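Uncharacterized protein (Bacteroides caccae, PDB 3NO2) is of unknown function but folds as a six-bladed beta-propeller related to the Mal s 1 allergenic protein-like family. Local coordinates at residues 27-32 with 48-53. Sequence-based numbering, arbitrary orientation. Where two conformers were deposited one is given.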
loop_
_atom_site.group_PDB
_atom_site.type_symbol
_atom_site.label_atom_id
_atom_site.label_comp_id
_atom_site.label_asym_id
_atom_site.label_seq_id
_atom_site.Cartn_x
_atom_site.Cartn_y
_atom_site.Cartn_z
ATOM N N ILE A 27 -14.353 14.543 1.923
ATOM C CA ILE A 27 -12.927 14.923 2.093
ATOM C C ILE A 27 -12.881 16.100 3.081
ATOM O O ILE A 27 -13.491 17.172 2.815
ATOM C CB ILE A 27 -12.294 15.295 0.753
ATOM C CG1 ILE A 27 -12.160 14.044 -0.104
ATOM C CG2 ILE A 27 -10.899 15.956 0.966
ATOM C CD1 ILE A 27 -11.573 14.278 -1.519
ATOM N N VAL A 28 -12.228 15.919 4.227
ATOM C CA VAL A 28 -12.157 16.962 5.238
ATOM C C VAL A 28 -10.796 17.663 5.284
ATOM O O VAL A 28 -10.649 18.649 6.004
ATOM C CB VAL A 28 -12.556 16.439 6.612
ATOM C CG1 VAL A 28 -14.031 15.925 6.570
ATOM C CG2 VAL A 28 -11.595 15.379 7.138
ATOM N N TRP A 29 -9.810 17.157 4.552
ATOM C CA TRP A 29 -8.446 17.690 4.562
ATOM C C TRP A 29 -7.740 17.150 3.341
ATOM O O TRP A 29 -7.977 15.978 2.945
ATOM C CB TRP A 29 -7.744 17.167 5.795
ATOM C CG TRP A 29 -6.257 17.491 5.965
ATOM C CD1 TRP A 29 -5.724 18.524 6.669
ATOM C CD2 TRP A 29 -5.150 16.717 5.488
ATOM N NE1 TRP A 29 -4.338 18.449 6.641
ATOM C CE2 TRP A 29 -3.965 17.352 5.921
ATOM C CE3 TRP A 29 -5.043 15.573 4.721
ATOM C CZ2 TRP A 29 -2.692 16.839 5.628
ATOM C CZ3 TRP A 29 -3.767 15.066 4.420
ATOM C CH2 TRP A 29 -2.631 15.702 4.868
ATOM N N GLU A 30 -6.956 18.002 2.674
ATOM C CA GLU A 30 -6.071 17.597 1.576
ATOM C C GLU A 30 -4.661 18.161 1.783
ATOM O O GLU A 30 -4.429 19.124 2.570
ATOM C CB GLU A 30 -6.575 18.035 0.184
ATOM C CG GLU A 30 -7.831 17.310 -0.264
ATOM C CD GLU A 30 -8.307 17.657 -1.665
ATOM O OE1 GLU A 30 -7.856 18.690 -2.230
ATOM O OE2 GLU A 30 -9.145 16.890 -2.212
ATOM N N TYR A 31 -3.720 17.544 1.078
ATOM C CA TYR A 31 -2.345 18.048 1.008
ATOM C C TYR A 31 -1.837 17.783 -0.401
ATOM O O TYR A 31 -2.049 16.693 -0.960
ATOM C CB TYR A 31 -1.492 17.325 2.043
ATOM C CG TYR A 31 -0.058 17.791 2.171
ATOM C CD1 TYR A 31 0.955 17.258 1.378
ATOM C CD2 TYR A 31 0.291 18.785 3.079
ATOM C CE1 TYR A 31 2.262 17.669 1.486
ATOM C CE2 TYR A 31 1.623 19.220 3.207
ATOM C CZ TYR A 31 2.612 18.653 2.394
ATOM O OH TYR A 31 3.930 19.037 2.509
ATOM N N PRO A 32 -1.190 18.770 -1.031
ATOM C CA PRO A 32 -0.862 18.649 -2.442
ATOM C C PRO A 32 0.395 17.826 -2.719
ATOM O O PRO A 32 1.354 17.798 -1.931
ATOM C CB PRO A 32 -0.612 20.103 -2.842
ATOM C CG PRO A 32 -0.019 20.693 -1.621
ATOM C CD PRO A 32 -0.788 20.077 -0.462
ATOM N N GLY A 48 -1.351 10.793 15.058
ATOM C CA GLY A 48 -2.045 11.519 13.997
ATOM C C GLY A 48 -1.151 12.198 12.963
ATOM O O GLY A 48 -1.644 12.972 12.156
ATOM N N GLU A 49 0.153 11.946 13.036
ATOM C CA GLU A 49 1.077 12.441 12.008
ATOM C C GLU A 49 0.932 11.577 10.759
ATOM O O GLU A 49 0.439 10.449 10.827
ATOM C CB GLU A 49 2.513 12.414 12.482
ATOM C CG GLU A 49 2.754 13.311 13.725
ATOM C CD GLU A 49 3.445 12.585 14.864
ATOM O OE1 GLU A 49 3.338 11.329 15.070
ATOM O OE2 GLU A 49 4.130 13.324 15.604
ATOM N N ILE A 50 1.347 12.130 9.634
ATOM C CA ILE A 50 1.068 11.569 8.317
ATOM C C ILE A 50 2.394 11.301 7.598
ATOM O O ILE A 50 3.226 12.199 7.457
ATOM C CB ILE A 50 0.226 12.555 7.516
ATOM C CG1 ILE A 50 -1.175 12.629 8.115
ATOM C CG2 ILE A 50 0.130 12.138 6.044
ATOM C CD1 ILE A 50 -1.860 13.950 7.818
ATOM N N LEU A 51 2.599 10.049 7.168
ATOM C CA LEU A 51 3.769 9.610 6.420
ATOM C C LEU A 51 3.304 9.268 4.996
ATOM O O LEU A 51 2.253 8.615 4.837
ATOM C CB LEU A 51 4.315 8.329 7.063
ATOM C CG LEU A 51 5.424 7.597 6.309
ATOM C CD1 LEU A 51 6.736 8.413 6.207
ATOM C CD2 LEU A 51 5.676 6.218 6.971
ATOM N N PHE A 52 4.034 9.698 3.981
ATOM C CA PHE A 52 3.712 9.266 2.619
ATOM C C PHE A 52 4.940 9.168 1.782
ATOM O O PHE A 52 5.894 9.941 1.953
ATOM C CB PHE A 52 2.632 10.172 1.957
ATOM C CG PHE A 52 3.039 11.597 1.686
ATOM C CD1 PHE A 52 2.986 12.562 2.681
ATOM C CD2 PHE A 52 3.472 11.955 0.450
ATOM C CE1 PHE A 52 3.348 13.865 2.391
ATOM C CE2 PHE A 52 3.839 13.255 0.158
ATOM C CZ PHE A 52 3.794 14.205 1.139
ATOM N N SER A 53 4.892 8.280 0.793
ATOM C CA SER A 53 5.891 8.234 -0.267
ATOM C C SER A 53 5.358 8.954 -1.478
ATOM O O SER A 53 4.132 9.023 -1.730
ATOM C CB SER A 53 6.324 6.823 -0.650
ATOM O OG SER A 53 5.248 6.057 -1.129
#
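The rings of Tyr31 and Phe52 meet obliquely, their planes 61° apart, and Tyr31 CE1 comes 3.8 Å from Phe52 CZ. The tyrosine also carries Pro32 CD 3.5 Å above one face, toward its rim; over the rim of one face of the Trp29 indole lies Tyr31 N. This is packing between adjacent blades of a six-bladed beta-propeller. Strand 26-32 is an outer strand of the sheet whose other edge is the C-terminal strand 270-274, while strand 50-53 is the second strand of the next blade, so the two segments meet through side chains, Trp29 on Ile50 and Tyr31 on Phe52. Trp29 and Tyr31, two residues apart on their strand, both point across; with CG anti to the backbone N (chi1 175° in Trp29), each ring reaches well out from its own sheet. Ile50 and Phe52 reach back in the same alternation. Ile17 of strand 16-21 touches both Tyr31 and Phe52, Ile61 of strand 57-61 touches Trp29, Tyr31 and Ile50, and Arg63 makes a cation-pi contact with the indole. Within its own sheet, Val28 and Trp29 both pair with Ile19 of strand 16-21, a classic beta bulge. The isoleucine comes at the indole's benzo ring obliquely and with its terminal methyl: Ile50 CD1 lies 3.5 Å from Trp29 CH2 and 3.7 Å from Trp29 CZ2.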